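PDB 4ART: structural protein ORF273 from Acidianus two-tailed virus, which is a virion structural protein of unknown detailed function, with a new fold that withstands heat and acid. Local coordinates for residues 57-62 with 67-72; 74-77 with 81-84. One frame throughout, in Å; residues are numbered along the deposited sequence.

Contact 1: residues 57-62 with 67-72; sequences FYYYIL and IYPASD. With GOL (glycerol), chain C.
With CG set anti to its own carbonyl carbon (chi1 -61°), Y60 turns its ring toward A70, while I67, whose CG1 extends anti to the backbone N (chi1 -170°), crosses Y59 and I61. These residues belong to a β-hairpin, strands 58-62 and 67-69, whose second arm forms an edge of the mixed sheet within the chain and runs directly into helix 70-78. Y60 and Y68 form the antiparallel hydrogen-bonded pair: Y60 N lies 2.8 Å from Y68 O, and Y68 N returns the bond to Y60 O at 3.0 Å. The third rung already belongs to the helix, since A70 N donates to Y58 O at 2.9 Å, approaching from above the carbonyl plane; P69, at the N-cap position, makes the change from strand to helix.

On one face of the hairpin, I67 CD1 meets I61 CG1 at 3.8 Å and I67 CG1 packs on Y59 CB, on the face where I61 also meets L31 and V35 of helix 23-44. On the face of Y60 and Y68, L62 CD1 approaches the Y68 ring at CE2. Y60 OH is hydrogen-bonded to D74 OD1, from the helix that follows. A glycerol, probably from the crystallisation liquor, hydrogen-bonds through O1 to Y58 O. The A70 methyl CB sits over one face of the Y60 ring, 3.7 Å from its centroid, a CH-π contact 15° off the normal.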
ATOM      1  N   PHE A  57     -10.044   8.459   7.461  1.00 49.76           N
ATOM      2  CA  PHE A  57      -8.745   7.818   7.633  1.00 47.28           C
ATOM      3  C   PHE A  57      -7.611   8.788   7.966  1.00 46.03           C
ATOM      4  O   PHE A  57      -6.648   8.374   8.604  1.00 44.64           O
ATOM      5  CB  PHE A  57      -8.396   6.924   6.436  1.00 49.75           C
ATOM      6  CG  PHE A  57      -9.426   5.833   6.231  1.00 53.98           C
ATOM      7  CD1 PHE A  57     -10.582   6.072   5.501  1.00 58.74           C
ATOM      8  CD2 PHE A  57      -9.271   4.581   6.822  1.00 57.54           C
ATOM      9  CE1 PHE A  57     -11.558   5.081   5.361  1.00 63.56           C
ATOM     10  CE2 PHE A  57     -10.241   3.589   6.667  1.00 59.94           C
ATOM     11  CZ  PHE A  57     -11.372   3.842   5.930  1.00 61.24           C
ATOM     12  N   TYR A  58      -7.722  10.058   7.558  1.00 39.53           N
ATOM     13  CA  TYR A  58      -6.669  11.043   7.782  1.00 37.71           C
ATOM     14  C   TYR A  58      -7.143  12.200   8.632  1.00 38.56           C
ATOM     15  O   TYR A  58      -8.247  12.705   8.422  1.00 39.61           O
ATOM     16  CB  TYR A  58      -6.066  11.533   6.452  1.00 39.64           C
ATOM     17  CG  TYR A  58      -5.491  10.417   5.605  1.00 41.99           C
ATOM     18  CD1 TYR A  58      -4.230   9.896   5.868  1.00 42.68           C
ATOM     19  CD2 TYR A  58      -6.226   9.856   4.565  1.00 44.66           C
ATOM     20  CE1 TYR A  58      -3.709   8.849   5.113  1.00 44.05           C
ATOM     21  CE2 TYR A  58      -5.713   8.806   3.799  1.00 46.79           C
ATOM     22  CZ  TYR A  58      -4.448   8.314   4.068  1.00 55.26           C
ATOM     23  OH  TYR A  58      -3.940   7.278   3.325  1.00 61.05           O
ATOM     24  N   TYR A  59      -6.314  12.608   9.598  1.00 29.82           N
ATOM     25  CA  TYR A  59      -6.655  13.703  10.492  1.00 29.79           C
ATOM     26  C   TYR A  59      -5.473  14.586  10.787  1.00 33.23           C
ATOM     27  O   TYR A  59      -4.327  14.147  10.701  1.00 31.04           O
ATOM     28  CB  TYR A  59      -7.119  13.178  11.857  1.00 31.28           C
ATOM     29  CG  TYR A  59      -8.305  12.255  11.848  1.00 33.98           C
ATOM     30  CD1 TYR A  59      -9.596  12.749  12.021  1.00 36.56           C
ATOM     31  CD2 TYR A  59      -8.136  10.873  11.802  1.00 35.01           C
ATOM     32  CE1 TYR A  59     -10.693  11.897  12.053  1.00 37.53           C
ATOM     33  CE2 TYR A  59      -9.227  10.013  11.829  1.00 37.03           C
ATOM     34  CZ  TYR A  59     -10.497  10.530  11.971  1.00 46.51           C
ATOM     35  OH  TYR A  59     -11.554   9.681  12.028  1.00 56.31           O
ATOM     36  N   TYR A  60      -5.762  15.814  11.237  1.00 32.23           N
ATOM     37  CA  TYR A  60      -4.743  16.695  11.775  1.00 31.93           C
ATOM     38  C   TYR A  60      -5.068  16.953  13.248  1.00 37.46           C
ATOM     39  O   TYR A  60      -6.234  17.101  13.613  1.00 39.23           O
ATOM     40  CB  TYR A  60      -4.698  18.037  11.051  1.00 33.82           C
ATOM     41  CG  TYR A  60      -4.369  17.984   9.571  1.00 35.16           C
ATOM     42  CD1 TYR A  60      -3.245  17.309   9.109  1.00 35.54           C
ATOM     43  CD2 TYR A  60      -5.103  18.724   8.651  1.00 37.47           C
ATOM     44  CE1 TYR A  60      -2.907  17.311   7.750  1.00 36.32           C
ATOM     45  CE2 TYR A  60      -4.765  18.746   7.301  1.00 38.21           C
ATOM     46  CZ  TYR A  60      -3.678  18.020   6.849  1.00 41.72           C
ATOM     47  OH  TYR A  60      -3.370  18.033   5.508  1.00 42.07           O
ATOM     48  N   ILE A  61      -4.044  17.013  14.083  1.00 32.68           N
ATOM     49  CA  ILE A  61      -4.187  17.397  15.474  1.00 31.39           C
ATOM     50  C   ILE A  61      -3.495  18.738  15.555  1.00 32.47           C
ATOM     51  O   ILE A  61      -2.345  18.884  15.112  1.00 29.48           O
ATOM     52  CB  ILE A  61      -3.691  16.377  16.549  1.00 32.79           C
ATOM     53  CG1 ILE A  61      -4.352  14.999  16.346  1.00 33.70           C
ATOM     54  CG2 ILE A  61      -3.968  16.899  17.976  1.00 31.83           C
ATOM     55  CD1 ILE A  61      -3.838  13.872  17.260  1.00 30.55           C
ATOM     56  N   LEU A  62      -4.233  19.731  16.057  1.00 29.51           N
ATOM     57  CA  LEU A  62      -3.749  21.086  16.198  1.00 30.12           C
ATOM     58  C   LEU A  62      -2.983  21.224  17.492  1.00 36.74           C
ATOM     59  O   LEU A  62      -3.028  20.329  18.355  1.00 35.31           O
ATOM     60  CB  LEU A  62      -4.895  22.118  16.070  1.00 31.12           C
ATOM     61  CG  LEU A  62      -5.551  22.273  14.683  1.00 36.52           C
ATOM     62  CD1 LEU A  62      -6.340  23.558  14.587  1.00 38.02           C
ATOM     63  CD2 LEU A  62      -4.627  21.958  13.512  1.00 35.59           C
ATOM     64  N   ILE A  67      -8.866  17.875  17.030  1.00 35.66           N
ATOM     65  CA  ILE A  67      -8.672  16.915  15.942  1.00 34.24           C
ATOM     66  C   ILE A  67      -9.691  17.143  14.808  1.00 38.92           C
ATOM     67  O   ILE A  67     -10.883  17.284  15.073  1.00 40.66           O
ATOM     68  CB  ILE A  67      -8.598  15.439  16.453  1.00 35.47           C
ATOM     69  CG1 ILE A  67      -8.132  14.451  15.330  1.00 34.11           C
ATOM     70  CG2 ILE A  67      -9.904  14.998  17.141  1.00 37.17           C
ATOM     71  CD1 ILE A  67      -7.610  13.057  15.799  1.00 30.73           C
ATOM     72  N   TYR A  68      -9.217  17.206  13.562  1.00 35.06           N
ATOM     73  CA  TYR A  68     -10.100  17.397  12.409  1.00 37.82           C
ATOM     74  C   TYR A  68      -9.758  16.447  11.265  1.00 43.04           C
ATOM     75  O   TYR A  68      -8.567  16.258  11.007  1.00 40.75           O
ATOM     76  CB  TYR A  68      -9.982  18.823  11.850  1.00 40.08           C
ATOM     77  CG  TYR A  68     -10.298  19.924  12.822  1.00 43.86           C
ATOM     78  CD1 TYR A  68     -11.598  20.402  12.961  1.00 49.02           C
ATOM     79  CD2 TYR A  68      -9.286  20.571  13.520  1.00 43.64           C
ATOM     80  CE1 TYR A  68     -11.894  21.451  13.822  1.00 50.28           C
ATOM     81  CE2 TYR A  68      -9.569  21.628  14.383  1.00 46.40           C
ATOM     82  CZ  TYR A  68     -10.876  22.061  14.531  1.00 55.20           C
ATOM     83  OH  TYR A  68     -11.184  23.089  15.390  1.00 63.24           O
ATOM     84  N   PRO A  69     -10.766  15.949  10.485  1.00 42.64           N
ATOM     85  CA  PRO A  69     -10.446  15.166   9.276  1.00 42.21           C
ATOM     86  C   PRO A  69      -9.631  16.062   8.333  1.00 44.46           C
ATOM     87  O   PRO A  69      -9.990  17.219   8.146  1.00 44.02           O
ATOM     88  CB  PRO A  69     -11.835  14.854   8.699  1.00 45.94           C
ATOM     89  CG  PRO A  69     -12.756  14.932   9.879  1.00 50.28           C
ATOM     90  CD  PRO A  69     -12.228  16.099  10.639  1.00 45.59           C
ATOM     91  N   ALA A  70      -8.475  15.572   7.851  1.00 39.85           N
ATOM     92  CA  ALA A  70      -7.518  16.316   7.020  1.00 39.70           C
ATOM     93  C   ALA A  70      -8.066  16.920   5.702  1.00 44.78           C
ATOM     94  O   ALA A  70      -7.702  18.050   5.338  1.00 41.75           O
ATOM     95  CB  ALA A  70      -6.283  15.462   6.761  1.00 39.12           C
ATOM     96  N   SER A  71      -8.955  16.178   5.015  1.00 46.06           N
ATOM     97  CA  SER A  71      -9.575  16.605   3.753  1.00 50.37           C
ATOM     98  C   SER A  71     -10.366  17.901   3.938  1.00 54.51           C
ATOM     99  O   SER A  71     -10.191  18.838   3.157  1.00 54.02           O
ATOM    100  CB  SER A  71     -10.485  15.508   3.195  1.00 58.44           C
ATOM    101  OG  SER A  71     -11.422  15.102   4.186  1.00 74.38           O
ATOM    102  N   ASP A  72     -11.228  17.941   4.979  1.00 51.54           N
ATOM    103  CA  ASP A  72     -12.054  19.104   5.320  1.00 52.41           C
ATOM    104  C   ASP A  72     -11.149  20.279   5.715  1.00 51.76           C
ATOM    105  O   ASP A  72     -11.336  21.383   5.208  1.00 54.04           O
ATOM    106  CB  ASP A  72     -13.009  18.782   6.504  1.00 54.93           C
ATOM    107  CG  ASP A  72     -14.074  17.713   6.284  1.00 68.90           C
ATOM    108  OD1 ASP A  72     -14.474  17.497   5.115  1.00 70.40           O
ATOM    109  OD2 ASP A  72     -14.554  17.136   7.292  1.00 75.97           O
TER
HETATM  110  C1  GOL C1271     -10.548  12.067   5.281  1.00 61.98           C
HETATM  111  O1  GOL C1271      -9.430  12.924   5.477  1.00 60.00           O
HETATM  112  C2  GOL C1271     -10.133  10.695   4.796  1.00 65.22           C
HETATM  113  O2  GOL C1271     -11.280   9.843   4.772  1.00 68.35           O
HETATM  114  C3  GOL C1271      -9.515  10.710   3.417  1.00 66.62           C
HETATM  115  O3  GOL C1271      -9.117   9.393   3.031  1.00 66.72           O

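Contact 2: residues 74-77 with 81-84; sequences DIEV and KRSA
E76 O, near the C-terminal end of helix 70-78, accepts two backbone bonds from the turn that follows, from K81 N at 2.9 Å and from R82 N at 3.1 Å, so the chain folds back against the last part of the helix as it leaves for strand 87-96. This is a helix-to-strand connection at the surface of the protein. The two donors reach the oxygen differently: K81 N comes almost head-on to the carbonyl, with its N-H bent to 134°, whereas R82 N stands well above the carbonyl plane but points its hydrogen nearly straight at the oxygen.

The side chains of E76 and K81 run side by side in the same direction. The bend of E76 at chi2 (-64°) brings OE1 to 3.4 Å from the aliphatic K81 CD, yet K81 NZ remains 4.2 Å from OE1, beyond a salt bridge, and any attraction there is probably modest. R82 packs its CG on E76 CB at 3.5 Å before its guanidinium leads away. V77 lies alongside the loop, its CG2 branch 3.5 Å from R82 O and its CG1 more loosely placed, 4.2 Å from A84 CB; V77 and A84 also touch V132. Alongside, V77 CA makes a CA-H...O contact with R82 O at 3.3 Å.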
ATOM      1  N   ASP A  74      -8.019  20.931   4.967  1.00 42.87           N
ATOM      2  CA  ASP A  74      -7.335  21.445   3.778  1.00 42.51           C
ATOM      3  C   ASP A  74      -8.192  22.443   3.014  1.00 48.89           C
ATOM      4  O   ASP A  74      -7.637  23.399   2.472  1.00 48.65           O
ATOM      5  CB  ASP A  74      -6.874  20.301   2.854  1.00 43.49           C
ATOM      6  CG  ASP A  74      -5.702  19.473   3.403  1.00 48.10           C
ATOM      7  OD1 ASP A  74      -4.945  19.993   4.248  1.00 46.69           O
ATOM      8  OD2 ASP A  74      -5.543  18.315   2.974  1.00 51.03           O
ATOM      9  N   ILE A  75      -9.542  22.222   2.961  1.00 46.18           N
ATOM     10  CA  ILE A  75     -10.506  23.116   2.296  1.00 48.59           C
ATOM     11  C   ILE A  75     -10.616  24.417   3.099  1.00 50.91           C
ATOM     12  O   ILE A  75     -10.586  25.497   2.510  1.00 53.09           O
ATOM     13  CB  ILE A  75     -11.891  22.438   2.058  1.00 53.72           C
ATOM     14  CG1 ILE A  75     -11.797  21.099   1.259  1.00 54.56           C
ATOM     15  CG2 ILE A  75     -12.938  23.401   1.479  1.00 57.03           C
ATOM     16  CD1 ILE A  75     -11.645  21.051  -0.306  1.00 67.09           C
ATOM     17  N   GLU A  76     -10.700  24.313   4.436  1.00 44.34           N
ATOM     18  CA  GLU A  76     -10.752  25.467   5.347  1.00 45.24           C
ATOM     19  C   GLU A  76      -9.476  26.323   5.257  1.00 49.99           C
ATOM     20  O   GLU A  76      -9.564  27.544   5.340  1.00 52.13           O
ATOM     21  CB  GLU A  76     -11.037  25.027   6.796  1.00 45.43           C
ATOM     22  CG  GLU A  76     -12.394  24.365   6.995  1.00 59.02           C
ATOM     23  CD  GLU A  76     -13.598  25.250   6.729  1.00 86.37           C
ATOM     24  OE1 GLU A  76     -14.049  25.929   7.681  1.00 83.81           O
ATOM     25  OE2 GLU A  76     -14.083  25.273   5.574  1.00 67.71           O
ATOM     26  N   VAL A  77      -8.308  25.695   5.009  1.00 45.24           N
ATOM     27  CA  VAL A  77      -7.033  26.399   4.803  1.00 44.51           C
ATOM     28  C   VAL A  77      -7.114  27.174   3.476  1.00 50.79           C
ATOM     29  O   VAL A  77      -6.834  28.383   3.442  1.00 52.44           O
ATOM     30  CB  VAL A  77      -5.805  25.443   4.873  1.00 45.29           C
ATOM     31  CG1 VAL A  77      -4.527  26.163   4.443  1.00 45.77           C
ATOM     32  CG2 VAL A  77      -5.641  24.869   6.281  1.00 42.37           C
ATOM     33  N   LYS A  81      -9.865  30.193   6.386  1.00 59.12           N
ATOM     34  CA  LYS A  81     -10.534  29.994   7.678  1.00 58.67           C
ATOM     35  C   LYS A  81      -9.587  29.385   8.693  1.00 60.79           C
ATOM     36  O   LYS A  81      -9.508  29.876   9.815  1.00 62.67           O
ATOM     37  CB  LYS A  81     -11.801  29.131   7.529  1.00 61.39           C
ATOM     38  CG  LYS A  81     -13.016  29.886   6.987  1.00 68.52           C
ATOM     39  CD  LYS A  81     -14.348  29.326   7.530  1.00 80.85           C
ATOM     40  CE  LYS A  81     -14.704  29.857   8.913  1.00 90.07           C
ATOM     41  NZ  LYS A  81     -15.939  29.241   9.464  1.00 94.06           N
ATOM     42  N   ARG A  82      -8.867  28.322   8.307  1.00 54.00           N
ATOM     43  CA  ARG A  82      -7.906  27.642   9.180  1.00 51.23           C
ATOM     44  C   ARG A  82      -6.474  27.825   8.654  1.00 55.82           C
ATOM     45  O   ARG A  82      -6.290  28.134   7.482  1.00 55.93           O
ATOM     46  CB  ARG A  82      -8.243  26.136   9.293  1.00 46.02           C
ATOM     47  CG  ARG A  82      -9.591  25.815   9.929  1.00 47.77           C
ATOM     48  CD  ARG A  82      -9.565  25.896  11.438  1.00 63.46           C
ATOM     49  NE  ARG A  82     -10.904  25.706  11.991  1.00 74.75           N
ATOM     50  CZ  ARG A  82     -11.175  25.596  13.283  1.00 89.80           C
ATOM     51  NH1 ARG A  82     -10.195  25.641  14.179  1.00 70.40           N
ATOM     52  NH2 ARG A  82     -12.425  25.430  13.692  1.00 87.94           N
ATOM     53  N   SER A  83      -5.461  27.616   9.508  1.00 53.16           N
ATOM     54  CA  SER A  83      -4.068  27.738   9.093  1.00 52.48           C
ATOM     55  C   SER A  83      -3.319  26.428   9.171  1.00 52.98           C
ATOM     56  O   SER A  83      -3.320  25.753  10.207  1.00 50.53           O
ATOM     57  CB  SER A  83      -3.334  28.787   9.914  1.00 57.74           C
ATOM     58  OG  SER A  83      -1.961  28.789   9.558  1.00 65.07           O
ATOM     59  N   ALA A  84      -2.569  26.145   8.109  1.00 48.37           N
ATOM     60  CA  ALA A  84      -1.716  24.964   8.018  1.00 45.85           C
ATOM     61  C   ALA A  84      -0.594  25.048   9.091  1.00 48.24           C
ATOM     62  O   ALA A  84      -0.049  24.020   9.485  1.00 45.95           O
ATOM     63  CB  ALA A  84      -1.126  24.837   6.601  1.00 46.99           C
TER

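Overall arrangement
Helix 70-78 is common to both contacts: its first turn takes part in contact 1 and its later part in contact 2, about 11 Å away between centres. Contact 1 is partly buried, combining strand pairing with packing of hairpin side chains on one another, on neighbouring strand 87-96 and on helix 23-44. Contact 2 lies at the surface, its centre about 22 Å from the centre of the chain, against about 14 Å for contact 1, and relies on one shared carbonyl and aliphatic stems, its closest opposite charges, E76 and K81, staying beyond salt-bridge distance. In sequence they follow one another, yet they touch through Y60 of contact 1 and D74 of contact 2.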